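Local structure of alpha-toxin (Clostridium novyi, 2VK9) at residues Y182-R186 with F420-Y426; L188-Y192 with I204-F208; I415-K419 with S432-V437. The protein belongs to the large clostridial toxins of the TcdA/TcdB family and is represented here by its catalytic domain, which is of the GT-A type. All blocks are in the same frame, centred on the assembly; numbering follows the deposited sequence.

Interaction 1 of 3, residues Y182-R186 with F420-Y426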
loop_
_atom_site.group_PDB
_atom_site.type_symbol
_atom_site.label_atom_id
_atom_site.label_comp_id
_atom_site.label_asym_id
_atom_site.label_seq_id
_atom_site.Cartn_x
_atom_site.Cartn_y
_atom_site.Cartn_z
ATOM N N TYR A 182 9.973 11.179 20.618
ATOM C CA TYR A 182 8.695 10.943 21.282
ATOM C C TYR A 182 8.168 12.223 21.915
ATOM O O TYR A 182 7.015 12.575 21.711
ATOM C CB TYR A 182 8.810 9.829 22.333
ATOM C CG TYR A 182 7.543 9.566 23.121
ATOM C CD1 TYR A 182 6.542 8.747 22.612
ATOM C CD2 TYR A 182 7.347 10.134 24.377
ATOM C CE1 TYR A 182 5.376 8.497 23.335
ATOM C CE2 TYR A 182 6.179 9.895 25.106
ATOM C CZ TYR A 182 5.201 9.073 24.577
ATOM O OH TYR A 182 4.047 8.824 25.283
ATOM N N ARG A 183 9.014 12.915 22.675
ATOM C CA ARG A 183 8.615 14.146 23.366
ATOM C C ARG A 183 8.182 15.255 22.403
ATOM O O ARG A 183 7.229 15.987 22.685
ATOM C CB ARG A 183 9.747 14.650 24.272
ATOM C CG ARG A 183 9.614 14.248 25.728
ATOM C CD ARG A 183 10.897 14.548 26.488
ATOM N NE ARG A 183 10.769 14.205 27.905
ATOM C CZ ARG A 183 11.722 13.620 28.634
ATOM N NH1 ARG A 183 12.890 13.291 28.083
ATOM N NH2 ARG A 183 11.496 13.346 29.918
ATOM N N TYR A 184 8.893 15.374 21.283
ATOM C CA TYR A 184 8.560 16.337 20.253
ATOM C C TYR A 184 7.183 16.035 19.688
ATOM O O TYR A 184 6.328 16.917 19.612
ATOM C CB TYR A 184 9.601 16.321 19.132
ATOM C CG TYR A 184 10.964 16.881 19.504
ATOM C CD1 TYR A 184 12.100 16.544 18.767
ATOM C CD2 TYR A 184 11.118 17.751 20.581
ATOM C CE1 TYR A 184 13.355 17.062 19.094
ATOM C CE2 TYR A 184 12.363 18.269 20.914
ATOM C CZ TYR A 184 13.478 17.921 20.168
ATOM O OH TYR A 184 14.712 18.440 20.507
ATOM N N LYS A 185 6.970 14.775 19.315
ATOM C CA LYS A 185 5.703 14.327 18.741
ATOM C C LYS A 185 4.573 14.554 19.724
ATOM O O LYS A 185 3.456 14.893 19.334
ATOM C CB LYS A 185 5.772 12.844 18.369
ATOM C CG LYS A 185 6.690 12.541 17.207
ATOM C CD LYS A 185 6.701 11.065 16.884
ATOM C CE LYS A 185 6.927 10.844 15.394
ATOM N NZ LYS A 185 6.505 9.476 14.948
ATOM N N ARG A 186 4.876 14.378 21.004
ATOM C CA ARG A 186 3.875 14.486 22.039
ATOM C C ARG A 186 3.464 15.934 22.261
ATOM O O ARG A 186 2.291 16.222 22.523
ATOM C CB ARG A 186 4.367 13.852 23.333
ATOM C CG ARG A 186 3.239 13.205 24.091
ATOM C CD ARG A 186 3.657 12.672 25.436
ATOM N NE ARG A 186 2.482 12.619 26.297
ATOM C CZ ARG A 186 2.217 13.490 27.268
ATOM N NH1 ARG A 186 3.066 14.474 27.545
ATOM N NH2 ARG A 186 1.106 13.363 27.979
ATOM N N PHE A 420 -0.616 7.461 24.909
ATOM C CA PHE A 420 0.217 8.510 24.330
ATOM C C PHE A 420 -0.166 9.817 25.003
ATOM O O PHE A 420 0.657 10.710 25.182
ATOM C CB PHE A 420 -0.004 8.576 22.819
ATOM C CG PHE A 420 0.888 9.552 22.105
ATOM C CD1 PHE A 420 2.217 9.244 21.854
ATOM C CD2 PHE A 420 0.385 10.767 21.655
ATOM C CE1 PHE A 420 3.043 10.144 21.180
ATOM C CE2 PHE A 420 1.202 11.664 20.985
ATOM C CZ PHE A 420 2.534 11.351 20.744
ATOM N N LYS A 421 -1.437 9.896 25.381
ATOM C CA LYS A 421 -1.980 11.005 26.145
ATOM C C LYS A 421 -1.483 10.980 27.602
ATOM O O LYS A 421 -1.242 12.036 28.197
ATOM C CB LYS A 421 -3.515 10.964 26.087
ATOM C CG LYS A 421 -4.202 12.115 26.786
ATOM C CD LYS A 421 -5.657 12.223 26.393
ATOM C CE LYS A 421 -6.234 13.528 26.912
ATOM N NZ LYS A 421 -7.377 13.971 26.073
ATOM N N ILE A 422 -1.331 9.777 28.163
ATOM C CA ILE A 422 -0.877 9.628 29.545
ATOM C C ILE A 422 0.646 9.656 29.648
ATOM O O ILE A 422 1.209 10.581 30.234
ATOM C CB ILE A 422 -1.469 8.366 30.240
ATOM C CG1 ILE A 422 -2.958 8.572 30.538
ATOM C CG2 ILE A 422 -0.733 8.066 31.553
ATOM C CD1 ILE A 422 -3.666 7.342 31.133
ATOM N N CYS A 423 1.307 8.656 29.076
ATOM C CA CYS A 423 2.748 8.486 29.258
ATOM C C CYS A 423 3.538 9.721 28.850
ATOM O O CYS A 423 3.470 10.159 27.703
ATOM C CB CYS A 423 3.251 7.256 28.501
ATOM S SG CYS A 423 2.446 5.717 29.004
ATOM N N GLU A 424 4.283 10.270 29.806
ATOM C CA GLU A 424 5.031 11.508 29.605
ATOM C C GLU A 424 6.442 11.266 29.058
ATOM O O GLU A 424 7.079 12.186 28.536
ATOM C CB GLU A 424 5.084 12.306 30.905
ATOM C CG GLU A 424 5.305 13.800 30.708
ATOM C CD GLU A 424 5.447 14.560 32.025
ATOM O OE1 GLU A 424 4.980 14.049 33.073
ATOM O OE2 GLU A 424 6.022 15.675 32.006
ATOM N N THR A 425 6.920 10.029 29.173
ATOM C CA THR A 425 8.218 9.638 28.616
ATOM C C THR A 425 8.092 8.359 27.777
ATOM O O THR A 425 7.160 7.577 27.966
ATOM C CB THR A 425 9.310 9.497 29.722
ATOM O OG1 THR A 425 10.481 8.873 29.177
ATOM C CG2 THR A 425 8.812 8.669 30.907
ATOM N N TYR A 426 9.026 8.155 26.853
ATOM C CA TYR A 426 8.965 7.019 25.928
ATOM C C TYR A 426 9.137 5.664 26.608
ATOM O O TYR A 426 8.493 4.689 26.215
ATOM C CB TYR A 426 10.000 7.176 24.815
ATOM C CG TYR A 426 9.871 6.170 23.693
ATOM C CD1 TYR A 426 8.667 6.011 23.002
ATOM C CD2 TYR A 426 10.959 5.392 23.305
ATOM C CE1 TYR A 426 8.552 5.095 21.957
ATOM C CE2 TYR A 426 10.854 4.471 22.265
ATOM C CZ TYR A 426 9.650 4.331 21.595
ATOM O OH TYR A 426 9.549 3.426 20.569
#
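The ring of Y182 has the CA of Y426 over one face, a CH-pi contact with that atom 4.0 Å from the ring centroid, and the carbonyl O of C423 in plane at its edge. One face of the F420 ring is taken by CG of R186, 4.1 Å from the centroid, and K185 O lies at its edge. The R186 guanidinium has E424 CA over one face, offset toward the rim, with F420 O and K421 O near its plane at the edge. C423 O also lies over a face of this group, close to NE but too poorly angled for a hydrogen bond.

Y182 leaves its helix with CG anti to the backbone N (chi1 177°), which carries the phenol across to the other segment. Its CE1 lies 3.6 Å from F420 CD1, and with Y426 the two rings form an aromatic cluster. The hydroxyl donates to the C423 carbonyl, OH to O 2.8 Å, from above the carbonyl plane. Tyrosine suits the place because its ring joins the apolar cluster while its end still satisfies a main-chain oxygen.

R186 bonds two main-chain oxygens in the last turn of helix 396-422. Its chain is extended from CG to NE, and NE donates to F420 O at 2.9 Å with a fairly straight N-H...O angle of 158°; NH2 reaches K421 O at 2.7 Å, more bent at 141°. A cation is apt here, since carbonyls at a helix C-terminus probably present a partial negative charge.

In the fold, helix 173-195 packs against the C-terminal end of helix 396-422 and the turn into helix 426-440, with T425 at the latter's N-cap position. Y182 also meets Y429 of that helix, whereas Y184 packs on helix 140-157.

Interaction 2 of 3, residues L188-Y192 with I204-F208; sequences LKMLY and IIINF
L188 and L191 on one helix meet F208 on the next: helices 173-195 and 201-213 are consecutive, joined by a short loop, and form an obliquely packed, roughly antiparallel helical pair. The directions of the two short segments differ by 129°, and their axes come within 10.2 Å. The contact is made by side chains, and its character is almost wholly apolar.

The CH-pi interaction comes first. CD1 of L188 stands over one face of the F208 ring, 3.9 Å from the centroid and offset toward the rim, its nearest ring atom being F208 CG. The two side chains cross at about a right angle; CD1 makes the closest approach, and L188 CB lies 4.0 Å from F208 CE1. F208 has CG anti to its own backbone N (chi1 178°), and this swings the phenyl toward the start of the 188-192 segment. A flat residue suits the site because it offers its face to L188 and its edge to L191 at once.

Further apolar packing comes from the leucine methyls. CD1 of L191 approaches F208 CB at 3.8 Å and lies near the plane of the ring, and it passes N207 OD1 at 4.2 Å without any polar bond. L188 CD1 also lies 4.4 Å from I204 CG2, linking the two ends of the facing segment. L188 and F208 also both touch L143 of helix 140-157, while Y192 leans on Y254 and I258 of helix 247-259, so that the pair packs against both of those helices.

Aromatic-aliphatic packing closes the other end, where the delta methyl of I204 slants against the phenol of Y192, CD1 of I204 lying 3.4 Å from Y192 CD1.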
loop_
_atom_site.group_PDB
_atom_site.type_symbol
_atom_site.label_atom_id
_atom_site.label_comp_id
_atom_site.label_asym_id
_atom_site.label_seq_id
_atom_site.Cartn_x
_atom_site.Cartn_y
_atom_site.Cartn_z
ATOM N N LEU A 188 3.830 18.306 19.887
ATOM C CA LEU A 188 3.169 18.681 18.648
ATOM C C LEU A 188 1.700 18.289 18.700
ATOM O O LEU A 188 0.850 19.050 18.260
ATOM C CB LEU A 188 3.862 18.070 17.421
ATOM C CG LEU A 188 3.250 18.401 16.049
ATOM C CD1 LEU A 188 3.460 19.848 15.639
ATOM C CD2 LEU A 188 3.766 17.483 14.975
ATOM N N LYS A 189 1.399 17.120 19.256
ATOM C CA LYS A 189 0.005 16.693 19.370
ATOM C C LYS A 189 -0.780 17.576 20.331
ATOM O O LYS A 189 -1.948 17.859 20.094
ATOM C CB LYS A 189 -0.124 15.222 19.783
ATOM C CG LYS A 189 -1.525 14.667 19.525
ATOM C CD LYS A 189 -1.799 13.369 20.291
ATOM C CE LYS A 189 -3.272 12.953 20.153
ATOM N NZ LYS A 189 -3.735 12.944 18.721
ATOM N N MET A 190 -0.139 18.005 21.413
ATOM C CA MET A 190 -0.750 18.960 22.328
ATOM C C MET A 190 -1.101 20.258 21.607
ATOM O O MET A 190 -2.215 20.768 21.757
ATOM C CB MET A 190 0.158 19.225 23.530
ATOM C CG MET A 190 -0.125 18.309 24.722
ATOM S SD MET A 190 1.227 18.206 25.938
ATOM C CE MET A 190 1.274 19.896 26.592
ATOM N N LEU A 191 -0.159 20.772 20.816
ATOM C CA LEU A 191 -0.392 21.962 20.002
ATOM C C LEU A 191 -1.549 21.778 19.042
ATOM O O LEU A 191 -2.471 22.597 19.002
ATOM C CB LEU A 191 0.849 22.325 19.192
ATOM C CG LEU A 191 1.865 23.341 19.741
ATOM C CD1 LEU A 191 2.717 23.828 18.579
ATOM C CD2 LEU A 191 1.202 24.541 20.442
ATOM N N TYR A 192 -1.478 20.696 18.271
ATOM C CA TYR A 192 -2.461 20.376 17.247
ATOM C C TYR A 192 -3.890 20.373 17.796
ATOM O O TYR A 192 -4.781 21.014 17.236
ATOM C CB TYR A 192 -2.122 19.031 16.594
ATOM C CG TYR A 192 -3.154 18.578 15.597
ATOM C CD1 TYR A 192 -3.178 19.108 14.312
ATOM C CD2 TYR A 192 -4.121 17.633 15.945
ATOM C CE1 TYR A 192 -4.129 18.714 13.394
ATOM C CE2 TYR A 192 -5.079 17.228 15.031
ATOM C CZ TYR A 192 -5.074 17.777 13.756
ATOM O OH TYR A 192 -6.011 17.389 12.836
ATOM N N ILE A 204 -0.099 25.131 12.008
ATOM C CA ILE A 204 0.305 24.462 13.241
ATOM C C ILE A 204 1.791 24.125 13.216
ATOM O O ILE A 204 2.506 24.319 14.197
ATOM C CB ILE A 204 -0.537 23.201 13.485
ATOM C CG1 ILE A 204 -2.006 23.602 13.658
ATOM C CG2 ILE A 204 -0.023 22.435 14.694
ATOM C CD1 ILE A 204 -2.981 22.450 13.662
ATOM N N ILE A 205 2.255 23.641 12.080
ATOM C CA ILE A 205 3.664 23.367 11.925
ATOM C C ILE A 205 4.471 24.653 12.079
ATOM O O ILE A 205 5.404 24.686 12.880
ATOM C CB ILE A 205 3.974 22.642 10.608
ATOM C CG1 ILE A 205 3.334 21.247 10.615
ATOM C CG2 ILE A 205 5.483 22.549 10.408
ATOM C CD1 ILE A 205 3.413 20.533 9.293
ATOM N N ILE A 206 4.097 25.715 11.361
ATOM C CA ILE A 206 4.806 27.004 11.455
ATOM C C ILE A 206 4.891 27.467 12.902
ATOM O O ILE A 206 5.911 27.976 13.337
ATOM C CB ILE A 206 4.165 28.101 10.559
ATOM C CG1 ILE A 206 4.373 27.764 9.090
ATOM C CG2 ILE A 206 4.772 29.480 10.834
ATOM C CD1 ILE A 206 3.625 28.645 8.149
ATOM N N ASN A 207 3.814 27.265 13.645
ATOM C CA ASN A 207 3.787 27.602 15.064
ATOM C C ASN A 207 4.812 26.777 15.845
ATOM O O ASN A 207 5.598 27.319 16.631
ATOM C CB ASN A 207 2.384 27.380 15.628
ATOM C CG ASN A 207 2.105 28.225 16.849
ATOM O OD1 ASN A 207 2.682 28.004 17.907
ATOM N ND2 ASN A 207 1.196 29.191 16.712
ATOM N N PHE A 208 4.805 25.473 15.590
ATOM C CA PHE A 208 5.650 24.525 16.291
ATOM C C PHE A 208 7.136 24.751 16.019
ATOM O O PHE A 208 7.941 24.764 16.946
ATOM C CB PHE A 208 5.245 23.106 15.895
ATOM C CG PHE A 208 6.089 22.039 16.515
ATOM C CD1 PHE A 208 5.952 21.722 17.869
ATOM C CD2 PHE A 208 7.003 21.326 15.740
ATOM C CE1 PHE A 208 6.730 20.725 18.453
ATOM C CE2 PHE A 208 7.786 20.328 16.303
ATOM C CZ PHE A 208 7.655 20.026 17.667
#

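Interaction 3 of 3, residues I415-K419 with S432-V437; sequences IIQEK and SVSELV
S432 meets K419 first: its OG lies 3.3 Å from K419 CG, beside the aliphatic part of a lysine chain that bends at three successive torsions. The small serine is consistent with the close approach of that chain. V433 comes next, and its CG2 serves two partners, I416 CG2 at 4.1 Å and K419 CB. The V433 and I416 side chains lie side by side and point the same way. Both are beta-branched, which puts methyls near the backbone where the helices come close.

E435 OE2 remains 5.1 Å from K419 NZ, too far for a salt bridge, though some attraction between the charges is likely. L436 then sets its two methyls apart. CD1 approaches I415 CG2 at 4.2 Å, whereas CD2 comes 4.0 Å from the NZ of K419, whose chain crosses the leucine at about a right angle. V437 ends the row, its CG2 receiving the delta methyl of I415.

With segment axes 9.7 Å apart and directions 149° from each other, the two form a near-antiparallel helical hairpin. Helices 396-422 and 426-440 are its arms, within the helix-rich part of this GT-A-type toxin domain.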
loop_
_atom_site.group_PDB
_atom_site.type_symbol
_atom_site.label_atom_id
_atom_site.label_comp_id
_atom_site.label_asym_id
_atom_site.label_seq_id
_atom_site.Cartn_x
_atom_site.Cartn_y
_atom_site.Cartn_z
ATOM N N ILE A 415 -5.242 0.727 21.886
ATOM C CA ILE A 415 -4.231 0.454 22.904
ATOM C C ILE A 415 -3.115 1.500 23.002
ATOM O O ILE A 415 -2.536 1.668 24.074
ATOM C CB ILE A 415 -3.688 -1.001 22.852
ATOM C CG1 ILE A 415 -2.631 -1.175 21.770
ATOM C CG2 ILE A 415 -4.836 -2.008 22.654
ATOM C CD1 ILE A 415 -2.183 -2.616 21.622
ATOM N N ILE A 416 -2.816 2.214 21.919
ATOM C CA ILE A 416 -1.750 3.226 21.993
ATOM C C ILE A 416 -2.196 4.661 22.303
ATOM O O ILE A 416 -1.426 5.421 22.887
ATOM C CB ILE A 416 -0.825 3.248 20.750
ATOM C CG1 ILE A 416 -1.592 3.673 19.491
ATOM C CG2 ILE A 416 -0.132 1.909 20.576
ATOM C CD1 ILE A 416 -0.772 4.461 18.500
ATOM N N GLN A 417 -3.417 5.038 21.925
ATOM C CA GLN A 417 -3.779 6.467 21.930
ATOM C C GLN A 417 -3.878 7.118 23.304
ATOM O O GLN A 417 -3.331 8.202 23.514
ATOM C CB GLN A 417 -5.026 6.768 21.080
ATOM C CG GLN A 417 -4.795 6.706 19.564
ATOM C CD GLN A 417 -3.764 7.699 19.039
ATOM O OE1 GLN A 417 -4.038 8.442 18.102
ATOM N NE2 GLN A 417 -2.577 7.705 19.628
ATOM N N GLU A 418 -4.569 6.469 24.232
ATOM C CA GLU A 418 -4.700 7.027 25.570
ATOM C C GLU A 418 -3.383 6.927 26.340
ATOM O O GLU A 418 -3.104 7.745 27.218
ATOM C CB GLU A 418 -5.830 6.358 26.336
ATOM C CG GLU A 418 -6.532 7.307 27.288
ATOM C CD GLU A 418 -7.422 6.563 28.265
ATOM O OE1 GLU A 418 -8.408 5.913 27.797
ATOM O OE2 GLU A 418 -7.126 6.622 29.500
ATOM N N LYS A 419 -2.569 5.937 25.988
ATOM C CA LYS A 419 -1.247 5.796 26.580
ATOM C C LYS A 419 -0.230 6.777 25.979
ATOM O O LYS A 419 0.886 6.910 26.474
ATOM C CB LYS A 419 -0.760 4.344 26.486
ATOM C CG LYS A 419 -1.337 3.427 27.568
ATOM C CD LYS A 419 -2.756 2.960 27.233
ATOM C CE LYS A 419 -3.647 2.878 28.477
ATOM N NZ LYS A 419 -3.163 1.914 29.506
ATOM N N SER A 432 3.904 0.705 29.351
ATOM C CA SER A 432 2.454 0.771 29.461
ATOM C C SER A 432 1.747 0.166 28.242
ATOM O O SER A 432 0.706 -0.473 28.376
ATOM C CB SER A 432 2.025 2.221 29.664
ATOM O OG SER A 432 0.648 2.316 29.975
ATOM N N VAL A 433 2.323 0.372 27.060
ATOM C CA VAL A 433 1.790 -0.190 25.816
ATOM C C VAL A 433 2.043 -1.692 25.757
ATOM O O VAL A 433 1.170 -2.463 25.333
ATOM C CB VAL A 433 2.375 0.526 24.551
ATOM C CG1 VAL A 433 2.370 -0.386 23.313
ATOM C CG2 VAL A 433 1.617 1.817 24.267
ATOM N N SER A 434 3.234 -2.102 26.196
ATOM C CA SER A 434 3.612 -3.511 26.173
ATOM C C SER A 434 2.695 -4.384 27.035
ATOM O O SER A 434 2.193 -5.406 26.562
ATOM C CB SER A 434 5.069 -3.696 26.577
ATOM O OG SER A 434 5.591 -4.847 25.945
ATOM N N GLU A 435 2.456 -3.970 28.281
ATOM C CA GLU A 435 1.558 -4.715 29.155
ATOM C C GLU A 435 0.174 -4.860 28.521
ATOM O O GLU A 435 -0.448 -5.921 28.620
ATOM C CB GLU A 435 1.473 -4.100 30.563
ATOM C CG GLU A 435 0.574 -2.859 30.693
ATOM C CD GLU A 435 -0.425 -2.947 31.855
ATOM O OE1 GLU A 435 -0.112 -3.592 32.885
ATOM O OE2 GLU A 435 -1.529 -2.361 31.734
ATOM N N LEU A 436 -0.286 -3.803 27.852
ATOM C CA LEU A 436 -1.577 -3.823 27.163
ATOM C C LEU A 436 -1.642 -4.812 26.001
ATOM O O LEU A 436 -2.685 -5.421 25.763
ATOM C CB LEU A 436 -1.980 -2.418 26.702
ATOM C CG LEU A 436 -3.152 -1.743 27.432
ATOM C CD1 LEU A 436 -4.507 -2.134 26.818
ATOM C CD2 LEU A 436 -3.143 -2.000 28.955
ATOM N N VAL A 437 -0.530 -4.975 25.288
ATOM C CA VAL A 437 -0.467 -5.949 24.200
ATOM C C VAL A 437 -0.728 -7.366 24.729
ATOM O O VAL A 437 -1.578 -8.087 24.198
ATOM C CB VAL A 437 0.875 -5.856 23.409
ATOM C CG1 VAL A 437 1.162 -7.128 22.611
ATOM C CG2 VAL A 437 0.862 -4.647 22.487
#

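How the interactions relate
The three contacts are linked by shared helices, with interactions 1 and 2, and likewise 1 and 3, on the same side of the chain's centre. Interaction 1 is the middle piece: it shares helix 173-195 with interaction 2, whose centre is 14 Å away, and helix 396-422 with interaction 3, 12 Å away. Interactions 2 and 3 are 24 Å apart between centres and do not touch. Each of those joins helices adjacent in sequence, whereas interaction 1 spans more than 230 residues. In chain order interaction 2 lies between the segments of interaction 1, while those of interactions 1 and 3 alternate. Direct packing, K189 on F420 and C423 on S432, links all three through interaction 1 into one connected helical region of the catalytic domain.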